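Local coordinates for protein putative NADH-depentdent flavin oxidoreductase (Cupriavidus metallidurans, PDB 5OCS) that probably catalyses NAD(P)H-dependent reduction of activated carbon-carbon double bonds, as an FMN-binding ene-reductase of the Old Yellow Enzyme family, at residues G278-K290 with I303-E317. Residues are numbered along the deposited sequence; the frame is centred on the assembly and turned at random.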
ATOM      1  N   GLY D 278      19.238 -34.240   1.395  1.00 26.06           N
ATOM      2  CA  GLY D 278      19.945 -34.415   0.130  1.00 25.89           C
ATOM      3  C   GLY D 278      20.868 -33.240  -0.086  1.00 25.90           C
ATOM      4  O   GLY D 278      21.429 -32.739   0.887  1.00 25.77           O
ATOM      5  N   PRO D 279      21.000 -32.750  -1.345  1.00 25.27           N
ATOM      6  CA  PRO D 279      21.751 -31.509  -1.559  1.00 25.08           C
ATOM      7  C   PRO D 279      21.203 -30.284  -0.793  1.00 23.72           C
ATOM      8  O   PRO D 279      21.896 -29.263  -0.683  1.00 22.83           O
ATOM      9  CB  PRO D 279      21.668 -31.272  -3.071  1.00 25.32           C
ATOM     10  CG  PRO D 279      20.992 -32.432  -3.666  1.00 25.76           C
ATOM     11  CD  PRO D 279      20.527 -33.366  -2.601  1.00 26.68           C
ATOM     12  N   GLY D 280      19.972 -30.359  -0.279  1.00 21.30           N
ATOM     13  CA  GLY D 280      19.449 -29.265   0.573  1.00 20.13           C
ATOM     14  C   GLY D 280      18.979 -28.047  -0.223  1.00 18.46           C
ATOM     15  O   GLY D 280      18.951 -26.931   0.306  1.00 20.46           O
ATOM     16  N   TYR D 281      18.551 -28.259  -1.461  1.00 16.57           N
ATOM     17  CA  TYR D 281      17.845 -27.176  -2.205  1.00 17.03           C
ATOM     18  C   TYR D 281      16.628 -26.722  -1.397  1.00 15.83           C
ATOM     19  O   TYR D 281      15.959 -27.536  -0.769  1.00 16.66           O
ATOM     20  CB  TYR D 281      17.373 -27.649  -3.554  1.00 18.04           C
ATOM     21  CG  TYR D 281      18.450 -28.195  -4.440  1.00 20.42           C
ATOM     22  CD1 TYR D 281      19.607 -27.469  -4.721  1.00 21.02           C
ATOM     23  CD2 TYR D 281      18.283 -29.435  -5.039  1.00 21.67           C
ATOM     24  CE1 TYR D 281      20.592 -27.997  -5.558  1.00 24.34           C
ATOM     25  CE2 TYR D 281      19.239 -29.956  -5.872  1.00 23.01           C
ATOM     26  CZ  TYR D 281      20.391 -29.254  -6.113  1.00 24.09           C
ATOM     27  OH  TYR D 281      21.296 -29.867  -6.939  1.00 28.00           O
ATOM     28  N   GLN D 282      16.330 -25.428  -1.440  1.00 15.50           N
ATOM     29  CA  GLN D 282      15.114 -24.904  -0.852  1.00 14.66           C
ATOM     30  C   GLN D 282      13.878 -25.277  -1.644  1.00 14.16           C
ATOM     31  O   GLN D 282      12.841 -25.506  -1.038  1.00 14.23           O
ATOM     32  CB  GLN D 282      15.190 -23.393  -0.686  1.00 15.20           C
ATOM     33  CG  GLN D 282      16.243 -22.920   0.291  1.00 15.46           C
ATOM     34  CD  GLN D 282      16.292 -21.397   0.359  1.00 17.06           C
ATOM     35  OE1 GLN D 282      15.385 -20.761   0.906  1.00 17.26           O
ATOM     36  NE2 GLN D 282      17.334 -20.813  -0.199  1.00 16.23           N
ATOM     37  N   VAL D 283      13.985 -25.282  -2.985  1.00 13.32           N
ATOM     38  CA  VAL D 283      12.875 -25.609  -3.914  1.00 13.33           C
ATOM     39  C   VAL D 283      13.344 -26.760  -4.823  1.00 13.22           C
ATOM     40  O   VAL D 283      13.646 -26.585  -5.994  1.00 13.60           O
ATOM     41  CB  VAL D 283      12.385 -24.336  -4.665  1.00 13.09           C
ATOM     42  CG1 VAL D 283      11.641 -23.464  -3.665  1.00 13.43           C
ATOM     43  CG2 VAL D 283      13.528 -23.517  -5.290  1.00 13.18           C
ATOM     44  N   PRO D 284      13.441 -27.969  -4.245  1.00 13.13           N
ATOM     45  CA  PRO D 284      14.059 -29.055  -5.018  1.00 13.59           C
ATOM     46  C   PRO D 284      13.343 -29.467  -6.319  1.00 14.20           C
ATOM     47  O   PRO D 284      13.986 -29.905  -7.327  1.00 13.65           O
ATOM     48  CB  PRO D 284      14.109 -30.224  -4.000  1.00 13.48           C
ATOM     49  CG  PRO D 284      13.112 -29.884  -2.971  1.00 13.42           C
ATOM     50  CD  PRO D 284      13.094 -28.381  -2.884  1.00 13.23           C
ATOM     51  N   TYR D 285      12.015 -29.339  -6.323  1.00 12.84           N
ATOM     52  CA  TYR D 285      11.265 -29.745  -7.461  1.00 13.25           C
ATOM     53  C   TYR D 285      11.452 -28.718  -8.578  1.00 13.72           C
ATOM     54  O   TYR D 285      11.634 -29.086  -9.718  1.00 13.56           O
ATOM     55  CB  TYR D 285       9.809 -29.924  -7.110  1.00 13.92           C
ATOM     56  CG  TYR D 285       9.601 -30.980  -6.041  1.00 14.07           C
ATOM     57  CD1 TYR D 285      10.166 -32.267  -6.175  1.00 15.20           C
ATOM     58  CD2 TYR D 285       8.849 -30.706  -4.895  1.00 14.55           C
ATOM     59  CE1 TYR D 285       9.954 -33.247  -5.196  1.00 15.86           C
ATOM     60  CE2 TYR D 285       8.659 -31.667  -3.911  1.00 14.98           C
ATOM     61  CZ  TYR D 285       9.175 -32.953  -4.086  1.00 15.77           C
ATOM     62  OH  TYR D 285       9.005 -33.919  -3.094  1.00 17.92           O
ATOM     63  N   ALA D 286      11.435 -27.441  -8.219  1.00 13.78           N
ATOM     64  CA  ALA D 286      11.667 -26.372  -9.195  1.00 13.86           C
ATOM     65  C   ALA D 286      13.086 -26.529  -9.766  1.00 13.76           C
ATOM     66  O   ALA D 286      13.292 -26.409 -10.965  1.00 13.51           O
ATOM     67  CB  ALA D 286      11.487 -24.996  -8.551  1.00 13.68           C
ATOM     68  N   GLN D 287      14.037 -26.865  -8.904  1.00 14.10           N
ATOM     69  CA  GLN D 287      15.430 -27.075  -9.322  1.00 15.20           C
ATOM     70  C   GLN D 287      15.540 -28.146 -10.407  1.00 15.22           C
ATOM     71  O   GLN D 287      16.244 -27.994 -11.435  1.00 15.22           O
ATOM     72  CB  GLN D 287      16.303 -27.400  -8.101  1.00 16.36           C
ATOM     73  CG  GLN D 287      17.817 -27.469  -8.355  1.00 17.72           C
ATOM     74  CD  GLN D 287      18.295 -28.745  -9.048  1.00 19.73           C
ATOM     75  OE1 GLN D 287      17.658 -29.794  -8.979  1.00 20.03           O
ATOM     76  NE2 GLN D 287      19.381 -28.628  -9.788  1.00 22.08           N
ATOM     77  N   ARG D 288      14.827 -29.237 -10.188  1.00 15.06           N
ATOM     78  CA  ARG D 288      14.871 -30.332 -11.119  1.00 16.61           C
ATOM     79  C   ARG D 288      14.163 -29.978 -12.412  1.00 16.29           C
ATOM     80  O   ARG D 288      14.656 -30.294 -13.470  1.00 16.98           O
ATOM     81  CB  ARG D 288      14.251 -31.569 -10.516  1.00 18.06           C
ATOM     82  CG  ARG D 288      14.343 -32.772 -11.446  1.00 19.07           C
ATOM     83  CD  ARG D 288      13.861 -33.976 -10.694  1.00 20.33           C
ATOM     84  NE  ARG D 288      13.719 -35.132 -11.567  1.00 22.18           N
ATOM     85  CZ  ARG D 288      13.188 -36.282 -11.178  1.00 21.85           C
ATOM     86  NH1 ARG D 288      12.777 -36.425  -9.928  1.00 20.39           N
ATOM     87  NH2 ARG D 288      13.080 -37.281 -12.046  1.00 21.79           N
ATOM     88  N   VAL D 289      13.013 -29.305 -12.341  1.00 14.28           N
ATOM     89  CA  VAL D 289      12.301 -28.930 -13.564  1.00 15.69           C
ATOM     90  C   VAL D 289      13.137 -27.973 -14.430  1.00 15.32           C
ATOM     91  O   VAL D 289      13.142 -28.084 -15.649  1.00 14.64           O
ATOM     92  CB  VAL D 289      10.915 -28.317 -13.260  1.00 15.41           C
ATOM     93  CG1 VAL D 289      10.264 -27.682 -14.479  1.00 16.09           C
ATOM     94  CG2 VAL D 289       9.979 -29.374 -12.687  1.00 15.36           C
ATOM     95  N   LYS D 290      13.809 -27.033 -13.774  1.00 15.61           N
ATOM     96  CA  LYS D 290      14.731 -26.123 -14.435  1.00 15.82           C
ATOM     97  C   LYS D 290      15.859 -26.890 -15.162  1.00 17.08           C
ATOM     98  O   LYS D 290      16.123 -26.647 -16.339  1.00 17.55           O
ATOM     99  CB  LYS D 290      15.328 -25.168 -13.421  1.00 16.06           C
ATOM    100  CG  LYS D 290      16.321 -24.156 -14.007  1.00 15.54           C
ATOM    101  CD  LYS D 290      16.693 -23.060 -13.015  1.00 15.87           C
ATOM    102  CE  LYS D 290      18.090 -22.470 -13.277  1.00 16.46           C
ATOM    103  NZ  LYS D 290      18.153 -21.866 -14.632  1.00 16.03           N
ATOM    104  N   ILE D 303       9.346 -18.250   1.644  1.00 12.19           N
ATOM    105  CA  ILE D 303      10.469 -17.634   2.300  1.00 12.80           C
ATOM    106  C   ILE D 303      10.118 -16.248   2.775  1.00 12.44           C
ATOM    107  O   ILE D 303       9.135 -15.663   2.318  1.00 13.70           O
ATOM    108  CB  ILE D 303      11.703 -17.599   1.365  1.00 14.04           C
ATOM    109  CG1 ILE D 303      11.424 -16.763   0.102  1.00 14.42           C
ATOM    110  CG2 ILE D 303      12.091 -19.015   0.964  1.00 14.07           C
ATOM    111  CD1 ILE D 303      11.674 -15.278   0.274  1.00 15.53           C
ATOM    112  N   THR D 304      10.913 -15.724   3.704  1.00 12.60           N
ATOM    113  CA  THR D 304      10.715 -14.352   4.196  1.00 13.56           C
ATOM    114  C   THR D 304      11.968 -13.489   4.068  1.00 13.61           C
ATOM    115  O   THR D 304      11.862 -12.278   4.118  1.00 13.47           O
ATOM    116  CB  THR D 304      10.266 -14.326   5.681  1.00 15.30           C
ATOM    117  OG1 THR D 304      11.339 -14.841   6.497  1.00 16.15           O
ATOM    118  CG2 THR D 304       8.976 -15.176   5.878  1.00 15.69           C
ATOM    119  N   GLU D 305      13.146 -14.091   3.926  1.00 14.13           N
ATOM    120  CA  GLU D 305      14.413 -13.317   3.961  1.00 14.75           C
ATOM    121  C   GLU D 305      15.048 -13.156   2.596  1.00 13.91           C
ATOM    122  O   GLU D 305      15.060 -14.074   1.785  1.00 14.27           O
ATOM    123  CB  GLU D 305      15.421 -13.991   4.900  1.00 16.47           C
ATOM    124  CG  GLU D 305      14.907 -14.268   6.305  1.00 17.75           C
ATOM    125  CD  GLU D 305      14.275 -13.051   6.967  1.00 20.37           C
ATOM    126  OE1 GLU D 305      14.956 -11.992   7.144  1.00 24.16           O
ATOM    127  OE2 GLU D 305      13.067 -13.128   7.293  1.00 21.26           O
ATOM    128  N   ALA D 306      15.650 -11.980   2.362  1.00 13.20           N
ATOM    129  CA  ALA D 306      16.343 -11.696   1.127  1.00 13.32           C
ATOM    130  C   ALA D 306      17.382 -12.758   0.799  1.00 14.12           C
ATOM    131  O   ALA D 306      17.480 -13.181  -0.353  1.00 13.48           O
ATOM    132  CB  ALA D 306      17.020 -10.341   1.177  1.00 13.58           C
ATOM    133  N   GLU D 307      18.113 -13.171   1.837  1.00 16.12           N
ATOM    134  CA  GLU D 307      19.200 -14.125   1.688  1.00 18.95           C
ATOM    135  C   GLU D 307      18.676 -15.473   1.213  1.00 17.37           C
ATOM    136  O   GLU D 307      19.352 -16.148   0.442  1.00 18.25           O
ATOM    137  CB  GLU D 307      19.992 -14.258   2.997  1.00 21.45           C
ATOM    138  CG  GLU D 307      20.615 -12.944   3.480  1.00 24.06           C
ATOM    139  CD  GLU D 307      19.668 -11.965   4.211  1.00 29.29           C
ATOM    140  OE1 GLU D 307      18.439 -12.229   4.430  1.00 26.62           O
ATOM    141  OE2 GLU D 307      20.171 -10.861   4.565  1.00 37.48           O
ATOM    142  N   GLN D 308      17.473 -15.841   1.639  1.00 15.79           N
ATOM    143  CA  GLN D 308      16.843 -17.082   1.167  1.00 15.53           C
ATOM    144  C   GLN D 308      16.525 -17.015  -0.327  1.00 15.09           C
ATOM    145  O   GLN D 308      16.821 -17.930  -1.109  1.00 14.87           O
ATOM    146  CB  GLN D 308      15.559 -17.375   1.935  1.00 15.55           C
ATOM    147  CG  GLN D 308      15.697 -17.666   3.418  1.00 16.42           C
ATOM    148  CD  GLN D 308      14.305 -17.803   4.048  1.00 17.89           C
ATOM    149  OE1 GLN D 308      13.570 -16.850   4.113  1.00 15.22           O
ATOM    150  NE2 GLN D 308      13.918 -19.011   4.424  1.00 20.03           N
ATOM    151  N   ALA D 309      15.927 -15.902  -0.757  1.00 14.35           N
ATOM    152  CA  ALA D 309      15.617 -15.718  -2.170  1.00 14.16           C
ATOM    153  C   ALA D 309      16.865 -15.643  -3.059  1.00 13.89           C
ATOM    154  O   ALA D 309      16.925 -16.273  -4.107  1.00 14.75           O
ATOM    155  CB  ALA D 309      14.767 -14.480  -2.339  1.00 14.29           C
ATOM    156  N   GLU D 310      17.874 -14.878  -2.627  1.00 14.58           N
ATOM    157  CA  GLU D 310      19.132 -14.775  -3.352  1.00 15.76           C
ATOM    158  C   GLU D 310      19.717 -16.178  -3.571  1.00 16.15           C
ATOM    159  O   GLU D 310      20.174 -16.514  -4.684  1.00 16.57           O
ATOM    160  CB  GLU D 310      20.104 -13.893  -2.564  1.00 16.22           C
ATOM    161  CG  GLU D 310      21.546 -13.820  -3.072  1.00 17.33           C
ATOM    162  CD  GLU D 310      21.674 -13.283  -4.486  1.00 18.38           C
ATOM    163  OE1 GLU D 310      20.720 -12.672  -5.038  1.00 17.51           O
ATOM    164  OE2 GLU D 310      22.757 -13.445  -5.071  1.00 20.62           O
ATOM    165  N   ALA D 311      19.693 -16.980  -2.514  1.00 17.88           N
ATOM    166  CA  ALA D 311      20.305 -18.301  -2.593  1.00 19.25           C
ATOM    167  C   ALA D 311      19.581 -19.185  -3.601  1.00 20.51           C
ATOM    168  O   ALA D 311      20.236 -19.925  -4.381  1.00 23.81           O
ATOM    169  CB  ALA D 311      20.344 -18.989  -1.234  1.00 17.94           C
ATOM    170  N   ILE D 312      18.247 -19.142  -3.593  1.00 17.51           N
ATOM    171  CA  ILE D 312      17.476 -19.863  -4.613  1.00 17.18           C
ATOM    172  C   ILE D 312      17.976 -19.471  -6.004  1.00 16.58           C
ATOM    173  O   ILE D 312      18.145 -20.318  -6.861  1.00 17.24           O
ATOM    174  CB  ILE D 312      15.946 -19.663  -4.444  1.00 15.55           C
ATOM    175  CG1 ILE D 312      15.459 -20.471  -3.226  1.00 15.88           C
ATOM    176  CG2 ILE D 312      15.181 -20.017  -5.725  1.00 16.27           C
ATOM    177  CD1 ILE D 312      14.063 -20.087  -2.764  1.00 16.68           C
ATOM    178  N   ILE D 313      18.176 -18.182  -6.270  1.00 16.04           N
ATOM    179  CA  ILE D 313      18.596 -17.808  -7.610  1.00 16.44           C
ATOM    180  C   ILE D 313      20.058 -18.186  -7.848  1.00 18.23           C
ATOM    181  O   ILE D 313      20.407 -18.732  -8.911  1.00 19.25           O
ATOM    182  CB  ILE D 313      18.403 -16.308  -7.849  1.00 16.90           C
ATOM    183  CG1 ILE D 313      16.907 -15.911  -7.692  1.00 16.11           C
ATOM    184  CG2 ILE D 313      18.953 -15.897  -9.188  1.00 15.83           C
ATOM    185  CD1 ILE D 313      15.928 -16.590  -8.622  1.00 16.67           C
ATOM    186  N   ALA D 314      20.908 -17.855  -6.877  1.00 20.05           N
ATOM    187  CA  ALA D 314      22.367 -18.012  -7.046  1.00 21.19           C
ATOM    188  C   ALA D 314      22.757 -19.481  -7.117  1.00 22.57           C
ATOM    189  O   ALA D 314      23.698 -19.831  -7.829  1.00 22.90           O
ATOM    190  CB  ALA D 314      23.118 -17.302  -5.934  1.00 20.67           C
ATOM    191  N   ASN D 315      21.979 -20.341  -6.442  1.00 22.15           N
ATOM    192  CA  ASN D 315      22.170 -21.788  -6.498  1.00 21.31           C
ATOM    193  C   ASN D 315      21.449 -22.467  -7.683  1.00 21.07           C
ATOM    194  O   ASN D 315      21.334 -23.701  -7.724  1.00 21.04           O
ATOM    195  CB  ASN D 315      21.754 -22.397  -5.139  1.00 23.71           C
ATOM    196  CG  ASN D 315      22.355 -23.782  -4.887  1.00 27.59           C
ATOM    197  OD1 ASN D 315      23.501 -24.077  -5.311  1.00 28.85           O
ATOM    198  ND2 ASN D 315      21.586 -24.654  -4.192  1.00 25.74           N
ATOM    199  N   ASN D 316      20.971 -21.681  -8.651  1.00 19.31           N
ATOM    200  CA  ASN D 316      20.371 -22.181  -9.865  1.00 19.49           C
ATOM    201  C   ASN D 316      19.147 -23.087  -9.633  1.00 18.65           C
ATOM    202  O   ASN D 316      18.918 -24.043 -10.389  1.00 18.90           O
ATOM    203  CB  ASN D 316      21.442 -22.884 -10.721  1.00 21.78           C
ATOM    204  CG  ASN D 316      22.468 -21.904 -11.270  1.00 22.90           C
ATOM    205  OD1 ASN D 316      22.141 -21.091 -12.103  1.00 24.01           O
ATOM    206  ND2 ASN D 316      23.701 -21.974 -10.785  1.00 24.46           N
ATOM    207  N   GLU D 317      18.395 -22.802  -8.563  1.00 16.64           N
ATOM    208  CA  GLU D 317      17.188 -23.565  -8.242  1.00 15.96           C
ATOM    209  C   GLU D 317      15.992 -23.054  -9.044  1.00 16.10           C
ATOM    210  O   GLU D 317      15.080 -23.814  -9.287  1.00 15.32           O
ATOM    211  CB  GLU D 317      16.878 -23.559  -6.745  1.00 17.24           C
ATOM    212  CG  GLU D 317      17.898 -24.299  -5.892  1.00 18.80           C
ATOM    213  CD  GLU D 317      17.721 -24.141  -4.394  1.00 20.53           C
ATOM    214  OE1 GLU D 317      16.578 -24.114  -3.897  1.00 21.44           O
ATOM    215  OE2 GLU D 317      18.741 -24.071  -3.682  1.00 23.22           O
TER
HETATM  216  O   HOH W   1      15.269 -21.381   3.562  1.00 19.10           O
HETATM  217  O   HOH W   2      19.204 -22.500  -1.722  1.00 19.84           O
HETATM  218  O   HOH W   3      18.335 -26.129 -11.878  1.00 17.50           O
HETATM  219  O   HOH W   4      21.109 -26.281  -9.104  1.00 25.75           O
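Glu317 lays its extended side chain beside Tyr281, Gln282 and Val283, and its carboxylate reaches the turn that starts helix 284-293. Glu317 OE1 accepts from the amide N of Val283, the N-cap residue, at 3.0 Å; the N-H...O angle of 164° shows a straight bond, nearly along the C-O axis. The amide N of Gln282 makes a weak second bond to Glu317 OE1, 2.8 Å long and bent to 120°. The helix N-terminus would be expected to stabilise the negative charge. Glu317 OE2 accepts from Asn315 ND2 at 2.9 Å through its anti lone pair and from a water that also binds Gln282 NE2, so both oxygens are engaged. Asn315 ND2 also lies in plane at the edge of the Tyr281 ring, 3.5 Å from Tyr281 CD1, while Gln287 CG sits over the centre of one ring face. The two segments carry the helices that follow the sixth and seventh strands of this TIM barrel, before and after strand 297-300. Helix 306-314 ends in a Schellman motif, with Asn316 at positive phi as C-prime; its closing bonds, Glu317 N to Ile312 O and Asn316 N to Ile313 O, fix the backbone from which Glu317 reaches across. Gln282 is straight beyond CG (chi2 178°), which carries its amide across Ile312 at about a right angle. Gln282 NE2 donates to Gln308 O at 3.1 Å, a carbonyl that also accepts from Ile312 N, and a water links Gln282 OE1 to Gln308 NE2. Val283 CG2 meets Ile312 CG2 at 3.9 Å. Lys290 CE passes 3.4 Å from Asn316 O on the way to a salt bridge between NZ and Asp319.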